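Lysosome-associated membrane glycoprotein 1 (Mus musculus, PDB 5GV0) is a heavily glycosylated lysosomal membrane protein that assembles with its own kind and probably shields the lysosomal membrane through its luminal domains. Local coordinates at residues Asn42-Pro45 with Asn46-Ser49; Leu60-Asn64 with Lys65-Leu69. One frame throughout, in Å; residues are numbered along the deposited sequence.

Contact 1: Asn42-Pro45 with Asn46-Ser49; sequences NISP and NDTS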
loop_
_atom_site.group_PDB
_atom_site.type_symbol
_atom_site.label_atom_id
_atom_site.label_comp_id
_atom_site.label_asym_id
_atom_site.label_seq_id
_atom_site.Cartn_x
_atom_site.Cartn_y
_atom_site.Cartn_z
ATOM N N ASN A 42 -2.570 -2.807 -12.068
ATOM C CA ASN A 42 -1.353 -3.144 -11.351
ATOM C C ASN A 42 -0.532 -1.902 -11.058
ATOM O O ASN A 42 -0.402 -1.016 -11.901
ATOM C CB ASN A 42 -0.511 -4.143 -12.146
ATOM C CG ASN A 42 -1.134 -5.520 -12.199
ATOM O OD1 ASN A 42 -2.055 -5.823 -11.445
ATOM N ND2 ASN A 42 -0.621 -6.369 -13.079
ATOM N N ILE A 43 0.016 -1.837 -9.856
ATOM C CA ILE A 43 1.019 -0.833 -9.565
ATOM C C ILE A 43 2.251 -1.225 -10.357
ATOM O O ILE A 43 2.745 -2.347 -10.256
ATOM C CB ILE A 43 1.324 -0.749 -8.078
ATOM C CG1 ILE A 43 0.069 -0.349 -7.301
ATOM C CG2 ILE A 43 2.458 0.241 -7.838
ATOM C CD1 ILE A 43 -0.668 0.836 -7.878
ATOM N N SER A 44 2.714 -0.300 -11.182
ATOM C CA SER A 44 3.773 -0.578 -12.133
ATOM C C SER A 44 5.134 -0.214 -11.568
ATOM O O SER A 44 5.259 0.742 -10.811
ATOM C CB SER A 44 3.520 0.188 -13.427
ATOM O OG SER A 44 4.621 0.069 -14.306
ATOM N N PRO A 45 6.167 -0.973 -11.951
ATOM C CA PRO A 45 7.546 -0.601 -11.625
ATOM C C PRO A 45 7.880 0.785 -12.188
ATOM O O PRO A 45 8.738 1.492 -11.656
ATOM C CB PRO A 45 8.374 -1.702 -12.303
ATOM C CG PRO A 45 7.472 -2.270 -13.352
ATOM C CD PRO A 45 6.103 -2.201 -12.763
ATOM N N ASN A 46 7.163 1.164 -13.241
ATOM C CA ASN A 46 7.349 2.438 -13.927
ATOM C C ASN A 46 6.815 3.639 -13.170
ATOM O O ASN A 46 7.148 4.777 -13.491
ATOM C CB ASN A 46 6.675 2.393 -15.295
ATOM C CG ASN A 46 7.234 1.304 -16.178
ATOM O OD1 ASN A 46 8.403 0.939 -16.057
ATOM N ND2 ASN A 46 6.404 0.773 -17.067
ATOM N N ASP A 47 5.965 3.388 -12.180
ATOM C CA ASP A 47 5.334 4.478 -11.450
ATOM C C ASP A 47 6.355 5.323 -10.701
ATOM O O ASP A 47 7.400 4.833 -10.278
ATOM C CB ASP A 47 4.302 3.948 -10.456
ATOM C CG ASP A 47 3.095 3.327 -11.132
ATOM O OD1 ASP A 47 2.886 3.571 -12.341
ATOM O OD2 ASP A 47 2.350 2.600 -10.440
ATOM N N THR A 48 6.024 6.597 -10.542
ATOM C CA THR A 48 6.812 7.516 -9.746
ATOM C C THR A 48 6.527 7.257 -8.278
ATOM O O THR A 48 5.363 7.206 -7.880
ATOM C CB THR A 48 6.470 8.965 -10.091
ATOM O OG1 THR A 48 6.840 9.230 -11.452
ATOM C CG2 THR A 48 7.198 9.921 -9.168
ATOM N N SER A 49 7.562 7.067 -7.473
ATOM C CA SER A 49 7.345 6.858 -6.046
ATOM C C SER A 49 8.061 7.884 -5.172
ATOM O O SER A 49 9.121 8.415 -5.517
ATOM C CB SER A 49 7.766 5.449 -5.629
ATOM O OG SER A 49 9.155 5.251 -5.804
HETATM O O HOH W 1 10.712 1.432 -14.480
#

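Contact 2: Leu60-Asn64 with Lys65-Leu69; sequences LKVEN and KNRAL. With NAG (2-acetamido-2-deoxy-beta-D-glucopyranose), chain E.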
loop_
_atom_site.group_PDB
_atom_site.type_symbol
_atom_site.label_atom_id
_atom_site.label_comp_id
_atom_site.label_asym_id
_atom_site.label_seq_id
_atom_site.Cartn_x
_atom_site.Cartn_y
_atom_site.Cartn_z
ATOM N N LEU A 60 3.846 6.319 1.699
ATOM C CA LEU A 60 4.423 5.954 0.411
ATOM C C LEU A 60 3.412 6.282 -0.673
ATOM O O LEU A 60 2.272 5.816 -0.611
ATOM C CB LEU A 60 4.781 4.470 0.375
ATOM C CG LEU A 60 5.335 3.960 -0.960
ATOM C CD1 LEU A 60 6.734 4.511 -1.219
ATOM C CD2 LEU A 60 5.336 2.444 -0.987
ATOM N N LYS A 61 3.815 7.087 -1.653
ATOM C CA LYS A 61 2.937 7.438 -2.760
ATOM C C LYS A 61 3.497 6.918 -4.075
ATOM O O LYS A 61 4.653 7.161 -4.409
ATOM C CB LYS A 61 2.727 8.947 -2.839
ATOM C CG LYS A 61 1.714 9.366 -3.892
ATOM C CD LYS A 61 1.585 10.873 -3.989
ATOM C CE LYS A 61 0.969 11.480 -2.742
ATOM N NZ LYS A 61 0.661 12.923 -2.965
ATOM N N VAL A 62 2.667 6.184 -4.807
ATOM C CA VAL A 62 3.047 5.642 -6.099
ATOM C C VAL A 62 2.075 6.175 -7.145
ATOM O O VAL A 62 0.856 6.031 -7.015
ATOM C CB VAL A 62 3.078 4.091 -6.085
ATOM C CG1 VAL A 62 4.099 3.607 -5.063
ATOM C CG2 VAL A 62 1.718 3.505 -5.752
ATOM N N GLU A 63 2.603 6.816 -8.177
ATOM C CA GLU A 63 1.720 7.528 -9.083
ATOM C C GLU A 63 2.172 7.527 -10.532
ATOM O O GLU A 63 3.338 7.278 -10.852
ATOM C CB GLU A 63 1.544 8.971 -8.607
ATOM C CG GLU A 63 2.833 9.773 -8.516
ATOM C CD GLU A 63 2.633 11.100 -7.804
ATOM O OE1 GLU A 63 1.608 11.773 -8.054
ATOM O OE2 GLU A 63 3.494 11.470 -6.983
ATOM N N ASN A 64 1.208 7.799 -11.401
ATOM C CA ASN A 64 1.464 8.083 -12.799
ATOM C C ASN A 64 0.488 9.165 -13.251
ATOM O O ASN A 64 -0.133 9.827 -12.418
ATOM C CB ASN A 64 1.346 6.817 -13.649
ATOM C CG ASN A 64 0.010 6.124 -13.495
ATOM O OD1 ASN A 64 -1.044 6.757 -13.513
ATOM N ND2 ASN A 64 0.048 4.805 -13.344
ATOM N N LYS A 65 0.346 9.339 -14.561
ATOM C CA LYS A 65 -0.460 10.427 -15.104
ATOM C C LYS A 65 -1.940 10.340 -14.718
ATOM O O LYS A 65 -2.601 11.362 -14.540
ATOM C CB LYS A 65 -0.323 10.461 -16.630
ATOM C CG LYS A 65 -0.933 11.688 -17.286
ATOM C CD LYS A 65 -0.669 11.701 -18.785
ATOM C CE LYS A 65 -1.386 10.558 -19.487
ATOM N NZ LYS A 65 -2.868 10.685 -19.385
ATOM N N ASN A 66 -2.453 9.122 -14.576
ATOM C CA ASN A 66 -3.884 8.925 -14.365
ATOM C C ASN A 66 -4.273 8.448 -12.973
ATOM O O ASN A 66 -5.452 8.232 -12.697
ATOM C CB ASN A 66 -4.427 7.927 -15.391
ATOM C CG ASN A 66 -4.570 8.529 -16.773
ATOM O OD1 ASN A 66 -3.910 8.103 -17.720
ATOM N ND2 ASN A 66 -5.443 9.523 -16.898
ATOM N N ARG A 67 -3.294 8.298 -12.088
ATOM C CA ARG A 67 -3.553 7.623 -10.824
ATOM C C ARG A 67 -2.505 7.948 -9.775
ATOM O O ARG A 67 -1.314 7.989 -10.074
ATOM C CB ARG A 67 -3.599 6.113 -11.054
ATOM C CG ARG A 67 -3.964 5.279 -9.842
ATOM C CD ARG A 67 -3.139 4.004 -9.824
ATOM N NE ARG A 67 -1.798 4.258 -9.316
ATOM C CZ ARG A 67 -0.687 3.702 -9.791
ATOM N NH1 ARG A 67 -0.734 2.845 -10.806
ATOM N NH2 ARG A 67 0.476 4.011 -9.243
ATOM N N ALA A 68 -2.952 8.176 -8.545
ATOM C CA ALA A 68 -2.040 8.310 -7.423
ATOM C C ALA A 68 -2.545 7.479 -6.261
ATOM O O ALA A 68 -3.689 7.633 -5.828
ATOM C CB ALA A 68 -1.889 9.774 -7.015
ATOM N N LEU A 69 -1.691 6.586 -5.778
ATOM C CA LEU A 69 -2.005 5.735 -4.637
ATOM C C LEU A 69 -1.098 6.071 -3.476
ATOM O O LEU A 69 0.122 6.025 -3.628
ATOM C CB LEU A 69 -1.835 4.262 -5.001
ATOM C CG LEU A 69 -1.930 3.282 -3.822
ATOM C CD1 LEU A 69 -3.360 3.189 -3.306
ATOM C CD2 LEU A 69 -1.412 1.898 -4.221
HETATM C C1 NAG E . -5.565 13.705 -4.473
HETATM C C2 NAG E . -4.254 13.667 -3.690
HETATM C C3 NAG E . -4.267 14.718 -2.582
HETATM C C4 NAG E . -4.618 16.088 -3.150
HETATM C C5 NAG E . -5.917 16.005 -3.943
HETATM C C6 NAG E . -6.276 17.305 -4.623
HETATM C C7 NAG E . -2.989 11.570 -3.466
HETATM C C8 NAG E . -2.934 10.226 -2.806
HETATM N N2 NAG E . -4.029 12.342 -3.135
HETATM O O3 NAG E . -2.981 14.770 -1.978
HETATM O O4 NAG E . -4.777 17.026 -2.092
HETATM O O5 NAG E . -5.783 15.018 -4.974
HETATM O O6 NAG E . -5.391 17.589 -5.698
HETATM O O7 NAG E . -2.128 11.942 -4.258
#

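Contact 1: Asn42-Pro45 with Asn46-Ser49
Asp47 OD2 is gripped from two directions: the backbone N of Ser44 donates to it at 3.0 Å, and the guanidinium group of Arg67 forms a salt bridge with it. The Ser44 N-H comes down from above the carboxylate plane, 64° out of it, so the bond does not follow the usual in-plane approach. With CG anti to the carbonyl carbon and beside its own backbone N (chi1 -68°), the Asp47 side chain turns back toward Ser44, which brings OD1 to 3.6 Å from Ser44 CB. The second oxygen, OD1, accepts from the side-chain amide of Asn64, and with both oxygens engaged the carboxylate has little freedom to rotate. Alongside, CG2 of Ile43 lies 3.5 Å from Asp47 OD2, an apolar cover whose side chain crosses that of the aspartate at about a right angle.

Between these ends the chain makes a type I beta turn from Ser44 to Asp47, with Pro45 and Asn46 at its corners. It is closed by Asp47 N donating to Ser44 O at 3.1 Å, the donor standing above the carbonyl plane. An ST turn is superposed on it: Ser44 OG reaches past Pro45 to accept from Asn46 N at 3.0 Å, so one serine receives backbone N-H groups through both its hydroxyl and its carbonyl. The turn links strand 36-42 of one sheet to strand 48-52 of the other, consistent with the two-sheet beta-prism known for LAMP domains.

Towards solvent, Asn46 OD1 accepts from a water at 2.8 Å, and the same water gives a weak bond to Pro45 O. The buried Ile43 packs on Val62 and Leu69 of the hairpin 57-76 and on Tyr7 of strand 5-11.

Contact 2: Leu60-Asn64 with Lys65-Leu69
The guanidinium group of Arg67 has the Asn64 amide over one face, with Asn64 CG 4.3 Å above its plane towards the rim, and Val62 O at its edge, in plane. The two flat groups are 57° apart; their nearest nitrogens, Asn64 ND2 and Arg67 NH1, are both donors and cannot bond each other, and both groups turn instead to the carboxylate of Asp47. Arg67 NH2 also donates almost straight to Val62 O at 3.0 Å, from above the carbonyl plane, while Leu69 N reaches that oxygen from the opposite face at 2.9 Å. One carbonyl thus serves both the antiparallel ladder and a side chain.

At the hairpin's bend Asn64 OD1 accepts from Asn66 N at 3.0 Å, an Asx turn. Asn64 CG sits between backbone N and carbonyl carbon (chi1 56°), placing OD1 over the bend. Further along, Val62 CG2 lies beside Leu69 CB at 3.7 Å. On the other face, Glu63 CB meets Ala68 CB, and Lys61 NZ weakly bonds a glycan acetamide oxygen.

Strand 48-52 flanks strand 57-64, strand 81-92 flanks strand 67-76, and Leu25 of strand 14-30 packs on Arg67 and Leu69.

In the fold
Contacts 1 and 2 illustrate how a surface turn and a partly buried hairpin can share one polar centre. Contact 1 is built from backbone and side-chain bonds between Ser44 and the residues after it, with the Asp47 carboxylate as its link to the hairpin; it runs into the sheet of contact 2 through strand 48-52, the neighbour of strand 57-64. Contact 2 relies on regular antiparallel pairing, and its Val62 and Leu69 share a face with the polar Asn64 and Arg67. The two meet where Asp47 OD2 bonds Arg67 NH2 at 2.6 Å; Ile43 lies against this ion pair and may sharpen the attraction by limiting solvent on that side. Nearby, Thr48 N lies 2.8 Å from Glu63 O.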